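Local structure of nuclease NucT (Helicobacter pylori, 6EHI) at residues A[30-36]-A[109-113]; A[50-55]-A[79-85]; A[6-12]-A[134-140]. The protein is a nuclease of the phospholipase D-like (PLD) family, an alpha/beta protein that is assembled here from two copies of the same chain. The protein carries 1 engineered substitution. All blocks are in the same frame, centred on the assembly; numbering follows the deposited sequence.

Contact 1: residues A[30-36]-A[109-113]; sequences ARESVKI and VAIID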
loop_
_atom_site.group_PDB
_atom_site.type_symbol
_atom_site.label_atom_id
_atom_site.label_comp_id
_atom_site.label_asym_id
_atom_site.label_seq_id
_atom_site.Cartn_x
_atom_site.Cartn_y
_atom_site.Cartn_z
ATOM N N ALA A 30 -1.240 6.326 -21.465
ATOM C CA ALA A 30 -0.570 7.592 -21.186
ATOM C C ALA A 30 -0.184 8.305 -22.487
ATOM O O ALA A 30 0.183 7.701 -23.484
ATOM C CB ALA A 30 0.680 7.462 -20.322
ATOM N N ARG A 31 -0.352 9.594 -22.454
ATOM C CA ARG A 31 -0.073 10.447 -23.610
ATOM C C ARG A 31 1.190 11.262 -23.432
ATOM O O ARG A 31 1.680 11.795 -24.422
ATOM C CB ARG A 31 -1.236 11.434 -23.840
ATOM C CG ARG A 31 -2.584 10.763 -23.858
ATOM C CD ARG A 31 -3.700 11.728 -24.234
ATOM N NE ARG A 31 -4.921 10.944 -24.457
ATOM C CZ ARG A 31 -6.109 11.451 -24.824
ATOM N NH1 ARG A 31 -6.287 12.761 -25.039
ATOM N NH2 ARG A 31 -7.137 10.613 -24.981
ATOM N N GLU A 32 1.700 11.393 -22.192
ATOM C CA GLU A 32 2.888 12.214 -21.868
ATOM C C GLU A 32 3.961 11.576 -21.016
ATOM O O GLU A 32 5.155 11.619 -21.360
ATOM C CB GLU A 32 2.444 13.471 -21.090
ATOM C CG GLU A 32 1.466 14.347 -21.880
ATOM C CD GLU A 32 2.116 14.965 -23.103
ATOM O OE1 GLU A 32 3.320 15.304 -22.998
ATOM O OE2 GLU A 32 1.436 15.136 -24.143
ATOM N N SER A 33 3.552 11.080 -19.850
ATOM C CA SER A 33 4.518 10.612 -18.883
ATOM C C SER A 33 3.973 9.567 -17.927
ATOM O O SER A 33 2.751 9.457 -17.668
ATOM C CB SER A 33 5.057 11.744 -18.023
ATOM O OG SER A 33 4.053 12.339 -17.252
ATOM N N VAL A 34 4.921 8.756 -17.457
ATOM C CA VAL A 34 4.601 7.700 -16.494
ATOM C C VAL A 34 5.690 7.730 -15.457
ATOM O O VAL A 34 6.888 7.580 -15.770
ATOM C CB VAL A 34 4.473 6.304 -17.148
ATOM C CG1 VAL A 34 4.291 5.247 -16.079
ATOM C CG2 VAL A 34 3.323 6.230 -18.119
ATOM N N LYS A 35 5.282 7.988 -14.207
ATOM C CA LYS A 35 6.162 8.084 -13.106
ATOM C C LYS A 35 5.822 7.016 -12.099
ATOM O O LYS A 35 4.683 6.935 -11.616
ATOM C CB LYS A 35 6.079 9.474 -12.478
ATOM C CG LYS A 35 6.605 10.638 -13.410
ATOM C CD LYS A 35 6.330 12.027 -12.829
ATOM C CE LYS A 35 6.720 13.112 -13.799
ATOM N NZ LYS A 35 8.207 13.233 -13.781
ATOM N N ILE A 36 6.811 6.168 -11.756
ATOM C CA ILE A 36 6.489 4.996 -10.925
ATOM C C ILE A 36 7.483 4.897 -9.810
ATOM O O ILE A 36 8.700 5.110 -10.011
ATOM C CB ILE A 36 6.578 3.692 -11.736
ATOM C CG1 ILE A 36 5.520 3.672 -12.821
ATOM C CG2 ILE A 36 6.535 2.412 -10.874
ATOM C CD1 ILE A 36 5.797 2.793 -14.067
ATOM N N VAL A 109 3.335 3.062 -6.487
ATOM C CA VAL A 109 2.686 4.272 -6.938
ATOM C C VAL A 109 2.931 4.422 -8.411
ATOM O O VAL A 109 4.078 4.278 -8.829
ATOM C CB VAL A 109 3.275 5.451 -6.155
ATOM C CG1 VAL A 109 2.854 6.781 -6.755
ATOM C CG2 VAL A 109 2.870 5.385 -4.701
ATOM N N ALA A 110 1.875 4.741 -9.161
ATOM C CA ALA A 110 2.057 5.127 -10.559
ATOM C C ALA A 110 1.322 6.473 -10.831
ATOM O O ALA A 110 0.132 6.612 -10.484
ATOM C CB ALA A 110 1.574 4.112 -11.489
ATOM N N ILE A 111 2.057 7.458 -11.324
ATOM C CA ILE A 111 1.453 8.753 -11.706
ATOM C C ILE A 111 1.424 8.833 -13.237
ATOM O O ILE A 111 2.470 8.834 -13.874
ATOM C CB ILE A 111 2.242 9.903 -11.171
ATOM C CG1 ILE A 111 2.565 9.770 -9.642
ATOM C CG2 ILE A 111 1.466 11.205 -11.405
ATOM C CD1 ILE A 111 3.605 10.703 -9.141
ATOM N N ILE A 112 0.259 9.037 -13.802
ATOM C CA ILE A 112 0.094 8.995 -15.236
ATOM C C ILE A 112 -0.226 10.425 -15.713
ATOM O O ILE A 112 -1.244 10.995 -15.290
ATOM C CB ILE A 112 -1.069 8.065 -15.668
ATOM C CG1 ILE A 112 -0.967 6.649 -15.083
ATOM C CG2 ILE A 112 -1.133 7.959 -17.188
ATOM C CD1 ILE A 112 0.394 6.000 -15.230
ATOM N N ASP A 113 0.604 10.966 -16.613
ATOM C CA ASP A 113 0.408 12.330 -17.127
ATOM C C ASP A 113 0.171 13.279 -15.880
ATOM O O ASP A 113 0.869 13.228 -14.846
ATOM C CB ASP A 113 -0.736 12.339 -18.131
ATOM C CG ASP A 113 -0.532 11.368 -19.378
ATOM O OD1 ASP A 113 0.626 10.937 -19.699
ATOM O OD2 ASP A 113 -1.515 11.084 -20.114
HETATM O O HOH W 1 3.105 11.444 -14.754
#

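Contact 2: residues A[50-55]-A[79-85]; sequences IKSVAS and YLDKYPN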
loop_
_atom_site.group_PDB
_atom_site.type_symbol
_atom_site.label_atom_id
_atom_site.label_comp_id
_atom_site.label_asym_id
_atom_site.label_seq_id
_atom_site.Cartn_x
_atom_site.Cartn_y
_atom_site.Cartn_z
ATOM N N ILE A 50 4.642 -0.977 -20.045
ATOM C CA ILE A 50 5.606 0.124 -20.001
ATOM C C ILE A 50 6.420 0.268 -21.295
ATOM O O ILE A 50 6.440 1.368 -21.883
ATOM C CB ILE A 50 6.504 0.047 -18.763
ATOM C CG1 ILE A 50 5.706 0.273 -17.488
ATOM C CG2 ILE A 50 7.615 1.037 -18.846
ATOM C CD1 ILE A 50 6.448 -0.194 -16.231
ATOM N N LYS A 51 7.010 -0.837 -21.758
ATOM C CA LYS A 51 7.720 -0.858 -23.048
ATOM C C LYS A 51 6.828 -0.335 -24.190
ATOM O O LYS A 51 7.253 0.463 -25.048
ATOM C CB LYS A 51 8.241 -2.267 -23.380
ATOM C CG LYS A 51 9.453 -2.685 -22.567
ATOM C CD LYS A 51 9.944 -4.070 -22.967
ATOM C CE LYS A 51 11.415 -4.330 -22.622
ATOM N NZ LYS A 51 12.130 -5.135 -23.691
ATOM N N SER A 52 5.556 -0.744 -24.159
ATOM C CA SER A 52 4.619 -0.428 -25.222
ATOM C C SER A 52 4.397 1.090 -25.268
ATOM O O SER A 52 4.429 1.713 -26.301
ATOM C CB SER A 52 3.282 -1.144 -24.972
ATOM O OG SER A 52 2.390 -0.872 -26.049
ATOM N N VAL A 53 4.195 1.706 -24.107
ATOM C CA VAL A 53 3.981 3.101 -24.102
ATOM C C VAL A 53 5.276 3.933 -24.314
ATOM O O VAL A 53 5.260 4.915 -25.065
ATOM C CB VAL A 53 3.129 3.515 -22.884
ATOM C CG1 VAL A 53 3.973 3.529 -21.635
ATOM C CG2 VAL A 53 2.440 4.823 -23.166
ATOM N N ALA A 54 6.418 3.502 -23.753
ATOM C CA ALA A 54 7.726 4.121 -23.994
ATOM C C ALA A 54 8.000 4.031 -25.517
ATOM O O ALA A 54 8.532 4.962 -26.092
ATOM C CB ALA A 54 8.841 3.407 -23.243
ATOM N N SER A 55 7.533 2.974 -26.155
ATOM C CA SER A 55 7.748 2.846 -27.646
ATOM C C SER A 55 6.984 3.907 -28.459
ATOM O O SER A 55 7.277 4.150 -29.629
ATOM C CB SER A 55 7.366 1.477 -28.159
ATOM O OG SER A 55 8.333 0.547 -27.802
ATOM N N TYR A 79 15.371 -5.621 -17.476
ATOM C CA TYR A 79 14.567 -5.734 -18.703
ATOM C C TYR A 79 14.228 -4.327 -19.201
ATOM O O TYR A 79 14.193 -4.108 -20.374
ATOM C CB TYR A 79 13.353 -6.669 -18.391
ATOM C CG TYR A 79 12.305 -6.929 -19.466
ATOM C CD1 TYR A 79 12.608 -7.656 -20.632
ATOM C CD2 TYR A 79 10.976 -6.515 -19.286
ATOM C CE1 TYR A 79 11.640 -7.905 -21.611
ATOM C CE2 TYR A 79 10.006 -6.773 -20.254
ATOM C CZ TYR A 79 10.341 -7.467 -21.406
ATOM O OH TYR A 79 9.366 -7.707 -22.337
ATOM N N LEU A 80 14.076 -3.331 -18.296
ATOM C CA LEU A 80 13.661 -2.017 -18.693
ATOM C C LEU A 80 14.763 -0.978 -18.721
ATOM O O LEU A 80 14.609 0.103 -19.320
ATOM C CB LEU A 80 12.524 -1.550 -17.748
ATOM C CG LEU A 80 11.220 -2.319 -17.833
ATOM C CD1 LEU A 80 10.302 -1.804 -16.768
ATOM C CD2 LEU A 80 10.606 -1.995 -19.184
ATOM N N ASP A 81 15.891 -1.284 -18.126
ATOM C CA ASP A 81 16.956 -0.297 -17.908
ATOM C C ASP A 81 17.340 0.651 -19.081
ATOM O O ASP A 81 17.233 1.900 -18.991
ATOM C CB ASP A 81 18.202 -1.039 -17.415
ATOM C CG ASP A 81 19.426 -0.137 -17.267
ATOM O OD1 ASP A 81 19.322 1.100 -17.087
ATOM O OD2 ASP A 81 20.543 -0.705 -17.307
ATOM N N LYS A 82 17.781 0.066 -20.155
ATOM C CA LYS A 82 18.240 0.871 -21.290
ATOM C C LYS A 82 17.151 1.049 -22.364
ATOM O O LYS A 82 17.434 1.449 -23.474
ATOM C CB LYS A 82 19.550 0.283 -21.875
ATOM C CG LYS A 82 20.822 0.621 -21.079
ATOM C CD LYS A 82 22.022 -0.245 -21.491
ATOM C CE LYS A 82 22.818 -0.705 -20.288
ATOM N NZ LYS A 82 23.354 0.466 -19.540
ATOM N N TYR A 83 15.893 0.797 -22.032
ATOM C CA TYR A 83 14.801 0.971 -22.969
ATOM C C TYR A 83 14.626 2.427 -23.350
ATOM O O TYR A 83 14.805 3.307 -22.536
ATOM C CB TYR A 83 13.510 0.380 -22.380
ATOM C CG TYR A 83 12.550 -0.047 -23.458
ATOM C CD1 TYR A 83 12.753 -1.268 -24.153
ATOM C CD2 TYR A 83 11.467 0.758 -23.793
ATOM C CE1 TYR A 83 11.885 -1.650 -25.165
ATOM C CE2 TYR A 83 10.615 0.403 -24.833
ATOM C CZ TYR A 83 10.836 -0.809 -25.501
ATOM O OH TYR A 83 9.966 -1.161 -26.483
ATOM N N PRO A 84 14.333 2.710 -24.624
ATOM C CA PRO A 84 14.081 4.090 -25.023
ATOM C C PRO A 84 13.054 4.801 -24.147
ATOM O O PRO A 84 12.052 4.191 -23.729
ATOM C CB PRO A 84 13.582 3.925 -26.443
ATOM C CG PRO A 84 14.447 2.821 -26.908
ATOM C CD PRO A 84 14.416 1.835 -25.795
ATOM N N ASN A 85 13.362 6.054 -23.837
ATOM C CA ASN A 85 12.516 6.977 -23.062
ATOM C C ASN A 85 12.326 6.498 -21.623
ATOM O O ASN A 85 11.441 6.995 -20.950
ATOM C CB ASN A 85 11.141 7.194 -23.740
ATOM C CG ASN A 85 11.267 7.562 -25.226
ATOM O OD1 ASN A 85 10.697 6.915 -26.117
ATOM N ND2 ASN A 85 11.968 8.614 -25.471
#

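Contact 3: residues A[6-12]-A[134-140]; sequences KNSLFVL and EVLLKTD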
loop_
_atom_site.group_PDB
_atom_site.type_symbol
_atom_site.label_atom_id
_atom_site.label_comp_id
_atom_site.label_asym_id
_atom_site.label_seq_id
_atom_site.Cartn_x
_atom_site.Cartn_y
_atom_site.Cartn_z
ATOM N N LYS A 6 -12.897 11.351 -8.673
ATOM C CA LYS A 6 -13.424 10.047 -8.667
ATOM C C LYS A 6 -12.340 9.175 -8.092
ATOM O O LYS A 6 -11.231 9.181 -8.655
ATOM C CB LYS A 6 -13.686 9.675 -10.119
ATOM C CG LYS A 6 -13.934 8.204 -10.394
ATOM C CD LYS A 6 -15.212 7.686 -9.816
ATOM C CE LYS A 6 -15.550 6.334 -10.487
ATOM N NZ LYS A 6 -16.267 5.427 -9.536
ATOM N N ASN A 7 -12.650 8.534 -6.974
ATOM C CA ASN A 7 -11.863 7.424 -6.442
ATOM C C ASN A 7 -12.375 6.154 -7.015
ATOM O O ASN A 7 -13.578 5.855 -6.978
ATOM C CB ASN A 7 -11.869 7.398 -4.921
ATOM C CG ASN A 7 -10.989 8.450 -4.305
ATOM O OD1 ASN A 7 -10.312 9.197 -5.010
ATOM N ND2 ASN A 7 -11.066 8.601 -2.974
ATOM N N SER A 8 -11.501 5.375 -7.609
ATOM C CA SER A 8 -11.825 3.997 -7.907
ATOM C C SER A 8 -11.044 3.011 -7.065
ATOM O O SER A 8 -9.840 2.934 -7.181
ATOM C CB SER A 8 -11.739 3.646 -9.374
ATOM O OG SER A 8 -12.552 4.564 -10.078
ATOM N N LEU A 9 -11.743 2.362 -6.145
ATOM C CA LEU A 9 -11.143 1.306 -5.302
ATOM C C LEU A 9 -11.332 -0.067 -5.852
ATOM O O LEU A 9 -12.460 -0.519 -6.164
ATOM C CB LEU A 9 -11.697 1.371 -3.888
ATOM C CG LEU A 9 -11.256 0.309 -2.865
ATOM C CD1 LEU A 9 -9.757 0.489 -2.538
ATOM C CD2 LEU A 9 -12.134 0.465 -1.661
ATOM N N PHE A 10 -10.234 -0.816 -5.896
ATOM C CA PHE A 10 -10.294 -2.213 -6.176
ATOM C C PHE A 10 -9.820 -3.011 -4.963
ATOM O O PHE A 10 -8.750 -2.807 -4.431
ATOM C CB PHE A 10 -9.436 -2.579 -7.369
ATOM C CG PHE A 10 -9.749 -1.804 -8.621
ATOM C CD1 PHE A 10 -9.151 -0.577 -8.833
ATOM C CD2 PHE A 10 -10.692 -2.268 -9.544
ATOM C CE1 PHE A 10 -9.472 0.168 -9.947
ATOM C CE2 PHE A 10 -11.012 -1.528 -10.674
ATOM C CZ PHE A 10 -10.392 -0.316 -10.855
ATOM N N VAL A 11 -10.633 -3.992 -4.582
ATOM C CA VAL A 11 -10.288 -4.817 -3.458
ATOM C C VAL A 11 -9.933 -6.189 -4.027
ATOM O O VAL A 11 -10.786 -6.910 -4.619
ATOM C CB VAL A 11 -11.362 -4.916 -2.340
ATOM C CG1 VAL A 11 -10.857 -5.869 -1.261
ATOM C CG2 VAL A 11 -11.835 -3.509 -1.848
ATOM N N LEU A 12 -8.698 -6.583 -3.812
ATOM C CA LEU A 12 -8.185 -7.842 -4.294
ATOM C C LEU A 12 -8.249 -8.922 -3.194
ATOM O O LEU A 12 -8.171 -8.594 -2.027
ATOM C CB LEU A 12 -6.736 -7.654 -4.787
ATOM C CG LEU A 12 -6.564 -6.844 -6.048
ATOM C CD1 LEU A 12 -6.675 -5.351 -5.690
ATOM C CD2 LEU A 12 -5.289 -7.147 -6.775
ATOM N N GLU A 134 -5.337 -7.427 -1.304
ATOM C CA GLU A 134 -4.639 -6.161 -1.527
ATOM C C GLU A 134 -5.694 -5.138 -1.679
ATOM O O GLU A 134 -6.883 -5.459 -1.935
ATOM C CB GLU A 134 -3.845 -6.175 -2.871
ATOM C CG GLU A 134 -2.838 -7.278 -2.977
ATOM C CD GLU A 134 -1.479 -6.988 -2.360
ATOM O OE1 GLU A 134 -1.264 -5.999 -1.617
ATOM O OE2 GLU A 134 -0.611 -7.870 -2.512
ATOM N N VAL A 135 -5.279 -3.905 -1.703
ATOM C CA VAL A 135 -6.104 -2.843 -2.232
ATOM C C VAL A 135 -5.342 -2.045 -3.267
ATOM O O VAL A 135 -4.118 -1.712 -3.092
ATOM C CB VAL A 135 -6.747 -1.942 -1.182
ATOM C CG1 VAL A 135 -7.754 -2.700 -0.335
ATOM C CG2 VAL A 135 -5.715 -1.256 -0.311
ATOM N N LEU A 136 -6.079 -1.562 -4.266
ATOM C CA LEU A 136 -5.495 -0.690 -5.317
ATOM C C LEU A 136 -6.467 0.466 -5.501
ATOM O O LEU A 136 -7.697 0.212 -5.755
ATOM C CB LEU A 136 -5.293 -1.457 -6.605
ATOM C CG LEU A 136 -4.421 -0.778 -7.642
ATOM C CD1 LEU A 136 -3.706 -1.843 -8.458
ATOM C CD2 LEU A 136 -5.267 0.039 -8.555
ATOM N N LEU A 137 -6.007 1.685 -5.326
ATOM C CA LEU A 137 -6.835 2.891 -5.504
ATOM C C LEU A 137 -6.360 3.720 -6.664
ATOM O O LEU A 137 -5.176 4.042 -6.766
ATOM C CB LEU A 137 -6.846 3.736 -4.262
ATOM C CG LEU A 137 -7.845 4.924 -4.436
ATOM C CD1 LEU A 137 -9.065 4.558 -3.647
ATOM C CD2 LEU A 137 -7.322 6.239 -4.029
ATOM N N LYS A 138 -7.264 4.004 -7.574
ATOM C CA LYS A 138 -7.077 4.969 -8.667
ATOM C C LYS A 138 -7.806 6.245 -8.347
ATOM O O LYS A 138 -8.970 6.190 -7.879
ATOM C CB LYS A 138 -7.658 4.408 -9.938
ATOM C CG LYS A 138 -7.504 5.255 -11.178
ATOM C CD LYS A 138 -8.133 4.518 -12.381
ATOM C CE LYS A 138 -8.269 5.432 -13.581
ATOM N NZ LYS A 138 -9.139 4.731 -14.564
ATOM N N THR A 139 -7.108 7.346 -8.475
ATOM C CA THR A 139 -7.750 8.654 -8.346
ATOM C C THR A 139 -7.314 9.626 -9.378
ATOM O O THR A 139 -6.167 9.605 -9.847
ATOM C CB THR A 139 -7.643 9.234 -6.934
ATOM O OG1 THR A 139 -8.429 10.446 -6.803
ATOM C CG2 THR A 139 -6.249 9.583 -6.589
ATOM N N ASP A 140 -8.240 10.529 -9.744
ATOM C CA ASP A 140 -7.918 11.708 -10.574
ATOM C C ASP A 140 -7.943 13.019 -9.777
ATOM O O ASP A 140 -8.021 14.117 -10.340
ATOM C CB ASP A 140 -8.857 11.790 -11.791
ATOM C CG ASP A 140 -10.279 12.050 -11.418
ATOM O OD1 ASP A 140 -10.611 12.109 -10.218
ATOM O OD2 ASP A 140 -11.121 12.226 -12.335
#

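Contact 1: residues A[30-36]-A[109-113]
Strands 33-36 and 109-112 run antiparallel, their axes 4.6 Å apart, with Lys35 and Ile111 as a hydrogen-bonded pair flanked by the non-hydrogen-bonded pairs Val34-Ile112 and Ile36-Ala110. They are neighbours inside the mixed sheet of the PLD-like fold, and Asp113 closes the second segment at the position of the aspartate in the family's HxKxxxxD signature. The carboxylate of Asp113 reaches back over the turn ahead of strand 33-36 and collects three successive backbone N-H groups. Arg31 N gives OD2 of Asp113 a nearly straight bond of 3.0 Å on the syn side. OD1 of Asp113 takes Ser33 N at 2.9 Å, almost head-on to the C-O bond, and Glu32 N from well above the carboxylate plane. Asp113 holds CG beside its own backbone N (chi1 -58°), which directs the carboxylate to this turn, and the three N-H groups fix its rotation, while Asp113 N binds Ser33 O at 2.8 Å.

On one face of the sheet the methyl CD1 of Ile112 rests equally against both branches of Val34, 4.1 Å from CG1 and from CG2, and CG2 of Ile112 packs on Ala30 CB. Ile36 and Ala110 continue this face, where both meet Trp124. On the other face Lys35 and Ile111 touch through their CB atoms beneath helix 142-158, and Lys35 NZ bonds to Gln61. A water here accepts from Ser33 OG at 2.8 Å and donates to the carbonyl oxygens of Ile111 and Asp113.

Contact 2: residues A[50-55]-A[79-85]
Tyr79 offers one ring face to the end of Lys51, whose chain crosses it at about a right angle. CE of Lys51 stands 3.6 Å from the ring centroid in a CH-pi contact, and NZ, 3.9 Å from that centroid and still over the face, adds a cation-pi contact. Leu80 follows. Its CD2 touches CG of Lys51 at 3.6 Å, and its CD1 meets CD1 of the buried Ile50. A type I turn from Leu80 to Tyr83 then swings the chain round. CG of Tyr83 stands opposite its backbone N (chi1 -154°), which carries the ring over to the side chain of Lys51. CG of Lys51 lies over the centre of this ring, 3.7 Å from its centroid, with Ala54 CB at the edge. The ring is thus held between Lys51 and the offset Pro84 CD, and its OH donates to Ser55 OG at 2.7 Å. Ser55 OG in turn donates to Lys51 O, 3.0 Å away, coupling the tyrosine to the backbone of segment 50-55. Asn85 bonds through its backbone to Val60. Helix 44-54 and helix 77-80 lie on the same face of the sheet, each in the link between two adjacent parallel strands, as in consecutive beta-alpha-beta crossovers.

Contact 3: residues A[6-12]-A[134-140]
Leu9 and Leu137 face each other across antiparallel strands 7-12 and 134-139, and their branches splay in opposite directions along the face. CD1 of Leu137 settles between two CB atoms of the other strand, 4.1 Å from that of Leu9 and 4.2 Å from that of Asn7. Leu9 tilts the other way: with CG anti to the backbone N (chi1 177°), its CD1 comes 4.1 Å from Val135 CB. Beyond Leu137 the same face turns polar, where Thr139 OG1 donates to Asn7 OD1 at 2.9 Å, nearly in line with the C=O bond. Strand 7-12 is an outermost strand of this chain's mixed sheet in the PLD-like fold, and the second subunit packs on this face, its Leu137 on Leu137 of this chain and its Asn7 on Thr139.

The opposite face carries Phe10, Leu12 and Leu136. Phe10 lies alongside Leu136, its CD1 3.9 Å from CD2 of Leu136, and turns a ring edge to the carbonyl oxygen of Leu136; helix 16-28 packs on the ring. CD1 of Leu12 drops into the groove between Glu134 CB and Leu136 CB, 4.1 and 4.2 Å away, and Phe129 of helix 126-130 closes over Leu12 and Leu136. At the far end, outside the strands, Asp140 bends back and OD1 accepts from Lys6 N at 2.9 Å.

In the fold
Along the chain the three contacts are nested: contact 2 lies inside the loop closed by contact 1, which lies inside that of contact 3. Contacts 1 and 3 belong to the same mixed sheet, their centres about 16 Å apart, with strand 116-120 between strands 108-112 and 134-139. Contact 2 sits about 13 Å from contact 1, centre to centre, and joins it directly, since helix 44-54 follows strand 33-38 and Ile50 packs on Ile36. Contacts 2 and 3 lie on opposite sides of the chain's centre, their own centres about 26 Å apart. Contact 1 thus ties the middle strands together, contact 2 packs connections against the sheet, and contact 3 brings an outermost strand and its neighbour up against the second subunit.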